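Local coordinates for acyl-coa oxidase (Arabidopsis thaliana, PDB 1W07), which oxidises long- and medium-chain acyl-CoAs to 2-trans-enoyl-CoAs with FAD in plant peroxisomes, passing the electrons to oxygen to give hydrogen peroxide, at residues G104-V107 / P108-G112; L192-G196 / K197-I201; F535-K538 / L539-D542; D622-V625 / Y626-F630. The protein carries 1 engineered substitution. All blocks are in the same frame, centred on the assembly; numbering follows the deposited sequence.

In the fold
All four contacts are local, each closing within eight to ten residues, so along the chain they run in series and none encloses or crosses another. Interaction 1 is a turn of helix 98-113 in the N-terminal region, beside the FAD site. Next comes interaction 2, the tip of the hairpin of strands 185-194 and 197-207 in the middle domain, its centre about 23 Å from that of interaction 1. Interactions 3 and 4 both belong to the C-terminal region: interaction 3 lies where helix 516-538 passes into a loop, and interaction 4 leads into helix 625-635, next to the second subunit. The centres of interactions 2 and 4 lie about 62 Å apart, on opposite sides of the chain's centre.

Interaction 1 (G104-V107 / P108-G112); sequences GMFV and PAIKG
Phe-106 and Ile-110, one helical turn apart, meet where the CD1 methyl of Ile-110 sits over one face of the phenyl ring. CD1 is 3.8 Å from the ring centroid and 19° off its normal, a CH-pi contact displaced toward the CE2-CZ rim; Phe-106 CZ is the closest ring atom, at 3.6 Å from Ile-110 CD1. The ring gets there because its CG lies anti to the backbone N (chi1 -179°). One residue on, Val-107 and Lys-111 run side by side, the extended lysine laying its CE 3.6 Å from Val-107 CG1. Behind these pairs are the helical bonds, Ile-110 N to Phe-106 O at 3.3 Å and Lys-111 N to Val-107 O at 3.0 Å. Pro-108 has no N-H to offer, and the helix kinks there; its CG packs 3.4 Å from Gly-104 O, while Ala-109 N reaches Met-105 O at 2.9 Å. The side chain of Met-105 touches the FAD-binding Tyr-135 and Glu-424, the inferred proton acceptor. Leu-123 of helix 116-128 packs on Val-107, Ile-110 and Lys-111, and Ala-126 on Phe-106, while strand 185-194 supplies Val-187 to Phe-106 and Tyr-189 to Ala-109.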
loop_
_atom_site.group_PDB
_atom_site.type_symbol
_atom_site.label_atom_id
_atom_site.label_comp_id
_atom_site.label_asym_id
_atom_site.label_seq_id
_atom_site.Cartn_x
_atom_site.Cartn_y
_atom_site.Cartn_z
ATOM N N GLY B 104 23.723 14.069 1.523
ATOM C CA GLY B 104 22.429 14.678 1.757
ATOM C C GLY B 104 22.118 15.226 3.136
ATOM O O GLY B 104 21.252 16.093 3.268
ATOM N N MET B 105 22.817 14.742 4.157
ATOM C CA MET B 105 22.558 15.193 5.525
ATOM C C MET B 105 23.798 15.578 6.332
ATOM O O MET B 105 23.857 16.665 6.920
ATOM C CB MET B 105 21.787 14.109 6.288
ATOM C CG MET B 105 20.400 13.803 5.721
ATOM S SD MET B 105 19.267 15.216 5.731
ATOM C CE MET B 105 18.446 14.975 7.353
ATOM N N PHE B 106 24.779 14.682 6.371
ATOM C CA PHE B 106 26.002 14.925 7.122
ATOM C C PHE B 106 26.667 16.226 6.679
ATOM O O PHE B 106 26.953 17.089 7.507
ATOM C CB PHE B 106 26.962 13.752 6.937
ATOM C CG PHE B 106 28.245 13.895 7.699
ATOM C CD1 PHE B 106 28.240 13.897 9.092
ATOM C CD2 PHE B 106 29.457 14.018 7.029
ATOM C CE1 PHE B 106 29.416 14.016 9.808
ATOM C CE2 PHE B 106 30.652 14.139 7.741
ATOM C CZ PHE B 106 30.629 14.136 9.136
ATOM N N VAL B 107 26.900 16.370 5.373
ATOM C CA VAL B 107 27.538 17.578 4.855
ATOM C C VAL B 107 26.687 18.830 5.062
ATOM O O VAL B 107 27.167 19.832 5.590
ATOM C CB VAL B 107 27.880 17.419 3.359
ATOM C CG1 VAL B 107 28.225 18.764 2.738
ATOM C CG2 VAL B 107 29.058 16.471 3.217
ATOM N N PRO B 108 25.416 18.794 4.640
ATOM C CA PRO B 108 24.535 19.953 4.813
ATOM C C PRO B 108 24.450 20.409 6.275
ATOM O O PRO B 108 24.294 21.600 6.553
ATOM C CB PRO B 108 23.198 19.442 4.293
ATOM C CG PRO B 108 23.619 18.508 3.183
ATOM C CD PRO B 108 24.773 17.760 3.806
ATOM N N ALA B 109 24.554 19.458 7.204
ATOM C CA ALA B 109 24.475 19.771 8.629
ATOM C C ALA B 109 25.678 20.577 9.094
ATOM O O ALA B 109 25.528 21.572 9.805
ATOM C CB ALA B 109 24.364 18.488 9.450
ATOM N N ILE B 110 26.869 20.134 8.700
ATOM C CA ILE B 110 28.101 20.819 9.066
ATOM C C ILE B 110 28.163 22.203 8.417
ATOM O O ILE B 110 28.670 23.137 9.025
ATOM C CB ILE B 110 29.338 20.018 8.624
ATOM C CG1 ILE B 110 29.259 18.601 9.182
ATOM C CG2 ILE B 110 30.605 20.695 9.128
ATOM C CD1 ILE B 110 30.305 17.682 8.622
ATOM N N LYS B 111 27.653 22.328 7.190
ATOM C CA LYS B 111 27.638 23.606 6.478
ATOM C C LYS B 111 26.717 24.644 7.128
ATOM O O LYS B 111 27.074 25.815 7.259
ATOM C CB LYS B 111 27.185 23.425 5.026
ATOM C CG LYS B 111 28.228 22.830 4.101
ATOM C CD LYS B 111 27.727 22.794 2.658
ATOM C CE LYS B 111 28.757 22.165 1.722
ATOM N NZ LYS B 111 28.265 22.045 0.316
ATOM N N GLY B 112 25.525 24.222 7.524
ATOM C CA GLY B 112 24.599 25.161 8.124
ATOM C C GLY B 112 24.715 25.362 9.622
ATOM O O GLY B 112 24.230 26.363 10.147
#

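Interaction 2 (L192-G196 / K197-I201); sequences LITNG and KDYGI
Tyr-199 reaches back along the hairpin to Thr-194, and its side chain can be followed outward. CB, 4.3 Å from Leu-192 CB, starts the packing between the strands. With CG beside its own backbone N (chi1 -73°), the ring turns toward the hairpin tip. CD1 then passes the methyl of Thr-194, and CE1 comes 3.5 Å from Thr-194 CG2; the same CE1 meets Thr-194 O at the ring edge, in the ring plane. Over one face lies the aliphatic chain of Lys-197, whose CG stands 3.7 Å above the ring plane of Tyr-199, offset toward the rim. Tyr-267 also stacks with this ring.

The backbone that carries these side chains is a two-residue beta hairpin. Thr-194 and Lys-197 form a hydrogen-bonded pair closed by a type I' turn through Asn-195 and Gly-196, both with positive phi. Lys-197 N reaches Thr-194 O at 3.0 Å from well above the carbonyl plane. Thr-194 N returns a bond to Lys-197 O. Ile-193 and Asp-198 make the next, non-hydrogen-bonded pair, and beyond it Tyr-199 N gives Leu-192 O an almost straight bond of 2.8 Å. Asp-198 makes an Asx turn within its own strand: OD1 accepts from Gly-200 N at 2.9 Å, while OD2 makes a salt bridge with Arg-191.

Thr-194 OG1 bonds to Gly-265 O, and Asn-195 ND2 to Glu-266. The hairpin belongs to the mixed sheet of the middle domain: Ala-153 and Leu-155 of strand 152-156 share backbone hydrogen bonds with Ile-193.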
loop_
_atom_site.group_PDB
_atom_site.type_symbol
_atom_site.label_atom_id
_atom_site.label_comp_id
_atom_site.label_asym_id
_atom_site.label_seq_id
_atom_site.Cartn_x
_atom_site.Cartn_y
_atom_site.Cartn_z
ATOM N N LEU B 192 22.112 19.605 25.130
ATOM C CA LEU B 192 23.334 20.291 25.541
ATOM C C LEU B 192 23.265 20.585 27.044
ATOM O O LEU B 192 22.404 21.334 27.506
ATOM C CB LEU B 192 23.487 21.593 24.752
ATOM C CG LEU B 192 24.883 22.211 24.639
ATOM C CD1 LEU B 192 24.791 23.492 23.830
ATOM C CD2 LEU B 192 25.455 22.498 26.012
ATOM N N ILE B 193 24.175 19.988 27.801
ATOM C CA ILE B 193 24.209 20.191 29.238
ATOM C C ILE B 193 25.512 20.866 29.662
ATOM O O ILE B 193 26.607 20.375 29.367
ATOM C CB ILE B 193 24.062 18.854 29.992
ATOM C CG1 ILE B 193 22.779 18.136 29.561
ATOM C CG2 ILE B 193 24.004 19.106 31.476
ATOM C CD1 ILE B 193 22.581 16.783 30.244
ATOM N N THR B 194 25.384 22.004 30.337
ATOM C CA THR B 194 26.536 22.759 30.822
ATOM C C THR B 194 26.081 23.680 31.949
ATOM O O THR B 194 24.967 24.214 31.922
ATOM C CB THR B 194 27.178 23.603 29.696
ATOM O OG1 THR B 194 28.376 24.215 30.185
ATOM C CG2 THR B 194 26.228 24.685 29.220
ATOM N N ASN B 195 26.941 23.860 32.944
ATOM C CA ASN B 195 26.610 24.704 34.090
ATOM C C ASN B 195 25.335 24.216 34.778
ATOM O O ASN B 195 24.531 25.015 35.255
ATOM C CB ASN B 195 26.448 26.161 33.647
ATOM C CG ASN B 195 27.763 26.922 33.651
ATOM O OD1 ASN B 195 28.803 26.391 33.262
ATOM N ND2 ASN B 195 27.717 28.178 34.078
ATOM N N GLY B 196 25.158 22.899 34.818
ATOM C CA GLY B 196 23.988 22.321 35.457
ATOM C C GLY B 196 22.667 22.695 34.816
ATOM O O GLY B 196 21.624 22.673 35.469
ATOM N N LYS B 197 22.696 23.029 33.533
ATOM C CA LYS B 197 21.471 23.405 32.846
ATOM C C LYS B 197 21.336 22.722 31.493
ATOM O O LYS B 197 22.328 22.510 30.798
ATOM C CB LYS B 197 21.423 24.922 32.654
ATOM C CG LYS B 197 20.145 25.410 31.987
ATOM C CD LYS B 197 20.080 26.931 31.923
ATOM C CE LYS B 197 18.721 27.399 31.419
ATOM N NZ LYS B 197 17.628 26.938 32.319
ATOM N N ASP B 198 20.101 22.382 31.134
ATOM C CA ASP B 198 19.782 21.744 29.856
ATOM C C ASP B 198 19.436 22.857 28.862
ATOM O O ASP B 198 18.431 23.547 29.029
ATOM C CB ASP B 198 18.569 20.819 30.026
ATOM C CG ASP B 198 18.300 19.960 28.797
ATOM O OD1 ASP B 198 18.429 20.468 27.662
ATOM O OD2 ASP B 198 17.945 18.775 28.973
ATOM N N TYR B 199 20.253 23.031 27.828
ATOM C CA TYR B 199 20.008 24.077 26.838
ATOM C C TYR B 199 19.358 23.604 25.539
ATOM O O TYR B 199 19.351 24.326 24.540
ATOM C CB TYR B 199 21.314 24.809 26.509
ATOM C CG TYR B 199 21.798 25.716 27.615
ATOM C CD1 TYR B 199 22.592 25.228 28.654
ATOM C CD2 TYR B 199 21.441 27.062 27.636
ATOM C CE1 TYR B 199 23.021 26.068 29.688
ATOM C CE2 TYR B 199 21.859 27.906 28.662
ATOM C CZ TYR B 199 22.648 27.404 29.681
ATOM O OH TYR B 199 23.068 28.241 30.691
ATOM N N GLY B 200 18.815 22.394 25.543
ATOM C CA GLY B 200 18.168 21.898 24.343
ATOM C C GLY B 200 19.027 21.060 23.413
ATOM O O GLY B 200 20.208 20.811 23.667
ATOM N N ILE B 201 18.417 20.644 22.311
ATOM C CA ILE B 201 19.068 19.802 21.319
ATOM C C ILE B 201 20.075 20.546 20.450
ATOM O O ILE B 201 19.757 21.571 19.853
ATOM C CB ILE B 201 18.016 19.153 20.384
ATOM C CG1 ILE B 201 16.908 18.496 21.217
ATOM C CG2 ILE B 201 18.694 18.157 19.456
ATOM C CD1 ILE B 201 17.378 17.403 22.128
#

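Interaction 3 (F535-K538 / L539-D542); sequences FIAK and LEQD
Lys-538 and Gln-541 meet at a helix C-terminal end, where helix 516-538 runs out into the loop before helix 548-566. A type I turn runs from Lys-538 to Gln-541, closed by Gln-541 N to Lys-538 O at 3.2 Å. One residue earlier, in an overlapping turn, Glu-540 N bonds to Ala-537 O at 3.0 Å; in both cases the donor stands about 60° or more above the carbonyl plane. Leu-539 N still makes the helical bond to Phe-535 O, with a weak second one to Ile-536 O.

The lysine chain bends at chi2 (65°), which carries NZ round to Gln-541 OE1 at 3.2 Å. Its CD also lies against the amide, 3.9 Å from Gln-541 CD. A water accepts from Gln-541 NE2 at 3.1 Å and, weakly, from Lys-538 NZ. The same ammonium makes a salt bridge with Glu-349, so the lysine joins the helix end to helix 328-363. On the inner side Leu-539 CD2 comes 4.4 Å from Phe-535 CE2.

Helix 548-566 packs on Phe-535, Ile-536 and Leu-539 through Cys-556, and its Lys-549 gives hydrogen bonds to Leu-539 O and Gln-541 O. Helix 328-363 meets Phe-535 edge-to-face through Phe-346, while helix 480-503 touches Ile-536.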
loop_
_atom_site.group_PDB
_atom_site.type_symbol
_atom_site.label_atom_id
_atom_site.label_comp_id
_atom_site.label_asym_id
_atom_site.label_seq_id
_atom_site.Cartn_x
_atom_site.Cartn_y
_atom_site.Cartn_z
ATOM N N PHE B 535 -0.207 24.664 -10.773
ATOM C CA PHE B 535 -0.355 23.992 -12.063
ATOM C C PHE B 535 -1.001 24.983 -13.037
ATOM O O PHE B 535 -0.571 25.112 -14.181
ATOM C CB PHE B 535 -1.233 22.742 -11.916
ATOM C CG PHE B 535 -0.993 21.694 -12.970
ATOM C CD1 PHE B 535 -1.258 20.359 -12.697
ATOM C CD2 PHE B 535 -0.490 22.037 -14.224
ATOM C CE1 PHE B 535 -1.022 19.371 -13.659
ATOM C CE2 PHE B 535 -0.251 21.061 -15.193
ATOM C CZ PHE B 535 -0.519 19.721 -14.906
ATOM N N ILE B 536 -2.042 25.679 -12.583
ATOM C CA ILE B 536 -2.727 26.677 -13.407
ATOM C C ILE B 536 -1.747 27.811 -13.758
ATOM O O ILE B 536 -1.795 28.378 -14.851
ATOM C CB ILE B 536 -3.952 27.270 -12.654
ATOM C CG1 ILE B 536 -5.010 26.185 -12.468
ATOM C CG2 ILE B 536 -4.512 28.479 -13.408
ATOM C CD1 ILE B 536 -6.250 26.641 -11.716
ATOM N N ALA B 537 -0.855 28.136 -12.825
ATOM C CA ALA B 537 0.125 29.190 -13.058
ATOM C C ALA B 537 1.140 28.722 -14.093
ATOM O O ALA B 537 1.637 29.510 -14.900
ATOM C CB ALA B 537 0.839 29.547 -11.761
ATOM N N LYS B 538 1.447 27.430 -14.065
ATOM C CA LYS B 538 2.419 26.875 -14.992
ATOM C C LYS B 538 1.940 27.022 -16.424
ATOM O O LYS B 538 2.740 27.272 -17.329
ATOM C CB LYS B 538 2.659 25.397 -14.686
ATOM C CG LYS B 538 3.675 24.731 -15.611
ATOM C CD LYS B 538 5.066 25.326 -15.436
ATOM C CE LYS B 538 6.075 24.650 -16.357
ATOM N NZ LYS B 538 7.454 25.158 -16.117
ATOM N N LEU B 539 0.634 26.867 -16.620
ATOM C CA LEU B 539 0.034 26.963 -17.948
ATOM C C LEU B 539 0.028 28.390 -18.480
ATOM O O LEU B 539 -0.225 28.606 -19.666
ATOM C CB LEU B 539 -1.401 26.439 -17.916
ATOM C CG LEU B 539 -1.616 25.010 -17.427
ATOM C CD1 LEU B 539 -3.099 24.708 -17.432
ATOM C CD2 LEU B 539 -0.874 24.033 -18.313
ATOM N N GLU B 540 0.297 29.355 -17.606
ATOM C CA GLU B 540 0.314 30.758 -18.010
ATOM C C GLU B 540 1.666 31.121 -18.614
ATOM O O GLU B 540 1.828 32.187 -19.201
ATOM C CB GLU B 540 0.022 31.660 -16.810
ATOM C CG GLU B 540 -1.228 31.269 -16.045
ATOM C CD GLU B 540 -1.619 32.293 -14.998
ATOM O OE1 GLU B 540 -0.720 32.823 -14.311
ATOM O OE2 GLU B 540 -2.832 32.553 -14.854
ATOM N N GLN B 541 2.632 30.223 -18.457
ATOM C CA GLN B 541 3.973 30.436 -18.984
ATOM C C GLN B 541 4.014 30.082 -20.469
ATOM O O GLN B 541 3.073 29.493 -21.011
ATOM C CB GLN B 541 4.979 29.563 -18.235
ATOM C CG GLN B 541 5.225 29.960 -16.777
ATOM C CD GLN B 541 6.152 28.989 -16.063
ATOM O OE1 GLN B 541 6.909 28.255 -16.702
ATOM N NE2 GLN B 541 6.109 28.989 -14.734
ATOM N N ASP B 542 5.102 30.453 -21.137
ATOM C CA ASP B 542 5.255 30.142 -22.551
ATOM C C ASP B 542 5.870 28.751 -22.654
ATOM O O ASP B 542 7.026 28.540 -22.287
ATOM C CB ASP B 542 6.161 31.169 -23.222
HETATM O O HOH W 1 7.690 26.838 -13.154
#

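Interaction 4 (D622-V625 / Y626-F630); sequences DGNV and YPKLF
Val-625 O takes the N-H of Leu-629 at 2.9 Å, an i to i+4 bond near the start of helix 625-635; the nitrogen lies nearly in line with the carbonyl (C=O...N angle 167°), though the N-H itself is bent (138°). Lys-628 N also approaches that oxygen, at 3.0 Å. Val-625 and Leu-629 lie side by side and point the same way, Val-625 CG1 4.0 Å from Leu-629 CD1. Asn-624 crosses Pro-627 at about a right angle, its OD1 3.4 Å from Pro-627 CG. The asparagine CG is turned opposite the backbone N (chi1 -166°), which brings Asn-624 ND2 4.1 Å from Lys-628 CE. Asn-624 O is buried without a polar partner, while Lys-628 NZ makes a salt bridge with Glu-631.

An Asx turn leads in: Asp-622 OD1 accepts from Asn-624 N at 2.9 Å, from above the carboxylate plane, and OD2 makes a salt bridge with Arg-620. Tyr-626 OH bonds to the FAD-binding Arg-310, in the second shell of that site. Helix 278-309 packs on Val-625 through Tyr-306 and Val-309, and the second subunit also packs here: its Phe-241 meets Phe-630 edge-to-face, its Leu-140 touches Leu-629.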
loop_
_atom_site.group_PDB
_atom_site.type_symbol
_atom_site.label_atom_id
_atom_site.label_comp_id
_atom_site.label_asym_id
_atom_site.label_seq_id
_atom_site.Cartn_x
_atom_site.Cartn_y
_atom_site.Cartn_z
ATOM N N ASP B 622 9.432 -1.179 -25.228
ATOM C CA ASP B 622 8.903 -1.839 -26.422
ATOM C C ASP B 622 7.635 -2.661 -26.244
ATOM O O ASP B 622 7.134 -3.244 -27.206
ATOM C CB ASP B 622 9.988 -2.706 -27.076
ATOM C CG ASP B 622 10.459 -3.839 -26.178
ATOM O OD1 ASP B 622 9.723 -4.216 -25.240
ATOM O OD2 ASP B 622 11.563 -4.372 -26.423
ATOM N N GLY B 623 7.114 -2.710 -25.018
ATOM C CA GLY B 623 5.904 -3.464 -24.766
ATOM C C GLY B 623 5.990 -4.967 -24.971
ATOM O O GLY B 623 4.956 -5.621 -25.084
ATOM N N ASN B 624 7.201 -5.525 -25.014
ATOM C CA ASN B 624 7.390 -6.968 -25.207
ATOM C C ASN B 624 7.332 -7.648 -23.829
ATOM O O ASN B 624 8.290 -8.244 -23.359
ATOM C CB ASN B 624 8.750 -7.201 -25.904
ATOM C CG ASN B 624 8.901 -8.615 -26.447
ATOM O OD1 ASN B 624 7.928 -9.229 -26.874
ATOM N ND2 ASN B 624 10.130 -9.122 -26.456
ATOM N N VAL B 625 6.167 -7.549 -23.195
ATOM C CA VAL B 625 5.953 -8.054 -21.844
ATOM C C VAL B 625 5.978 -9.565 -21.602
ATOM O O VAL B 625 6.819 -10.079 -20.852
ATOM C CB VAL B 625 4.596 -7.504 -21.275
ATOM C CG1 VAL B 625 4.392 -7.946 -19.829
ATOM C CG2 VAL B 625 4.586 -5.988 -21.358
ATOM N N TYR B 626 5.049 -10.271 -22.221
ATOM C CA TYR B 626 4.927 -11.694 -21.971
ATOM C C TYR B 626 6.198 -12.488 -22.188
ATOM O O TYR B 626 6.592 -13.274 -21.328
ATOM C CB TYR B 626 3.752 -12.250 -22.775
ATOM C CG TYR B 626 2.439 -11.579 -22.400
ATOM C CD1 TYR B 626 1.544 -11.160 -23.380
ATOM C CD2 TYR B 626 2.107 -11.340 -21.062
ATOM C CE1 TYR B 626 0.348 -10.519 -23.049
ATOM C CE2 TYR B 626 0.912 -10.694 -20.713
ATOM C CZ TYR B 626 0.039 -10.284 -21.714
ATOM O OH TYR B 626 -1.125 -9.625 -21.390
ATOM N N PRO B 627 6.862 -12.295 -23.331
ATOM C CA PRO B 627 8.087 -13.061 -23.549
ATOM C C PRO B 627 9.124 -12.752 -22.473
ATOM O O PRO B 627 9.820 -13.648 -22.006
ATOM C CB PRO B 627 8.529 -12.620 -24.943
ATOM C CG PRO B 627 7.213 -12.356 -25.632
ATOM C CD PRO B 627 6.441 -11.607 -24.568
ATOM N N LYS B 628 9.206 -11.491 -22.063
ATOM C CA LYS B 628 10.181 -11.088 -21.055
ATOM C C LYS B 628 9.845 -11.573 -19.654
ATOM O O LYS B 628 10.733 -11.720 -18.814
ATOM C CB LYS B 628 10.347 -9.572 -21.064
ATOM C CG LYS B 628 11.020 -9.054 -22.341
ATOM C CD LYS B 628 12.484 -9.497 -22.387
ATOM C CE LYS B 628 13.192 -9.136 -23.698
ATOM N NZ LYS B 628 14.635 -9.546 -23.657
ATOM N N LEU B 629 8.564 -11.820 -19.395
ATOM C CA LEU B 629 8.149 -12.324 -18.091
ATOM C C LEU B 629 8.677 -13.745 -17.957
ATOM O O LEU B 629 9.176 -14.133 -16.903
ATOM C CB LEU B 629 6.622 -12.339 -17.961
ATOM C CG LEU B 629 5.943 -11.064 -17.424
ATOM C CD1 LEU B 629 4.425 -11.186 -17.546
ATOM C CD2 LEU B 629 6.342 -10.839 -15.967
ATOM N N PHE B 630 8.554 -14.513 -19.039
ATOM C CA PHE B 630 9.015 -15.893 -19.068
ATOM C C PHE B 630 10.530 -15.911 -18.891
ATOM O O PHE B 630 11.066 -16.674 -18.097
ATOM C CB PHE B 630 8.598 -16.561 -20.394
ATOM C CG PHE B 630 9.053 -17.992 -20.526
ATOM C CD1 PHE B 630 8.608 -18.963 -19.632
ATOM C CD2 PHE B 630 9.956 -18.363 -21.520
ATOM C CE1 PHE B 630 9.061 -20.278 -19.726
ATOM C CE2 PHE B 630 10.416 -19.679 -21.623
ATOM C CZ PHE B 630 9.967 -20.637 -20.720
#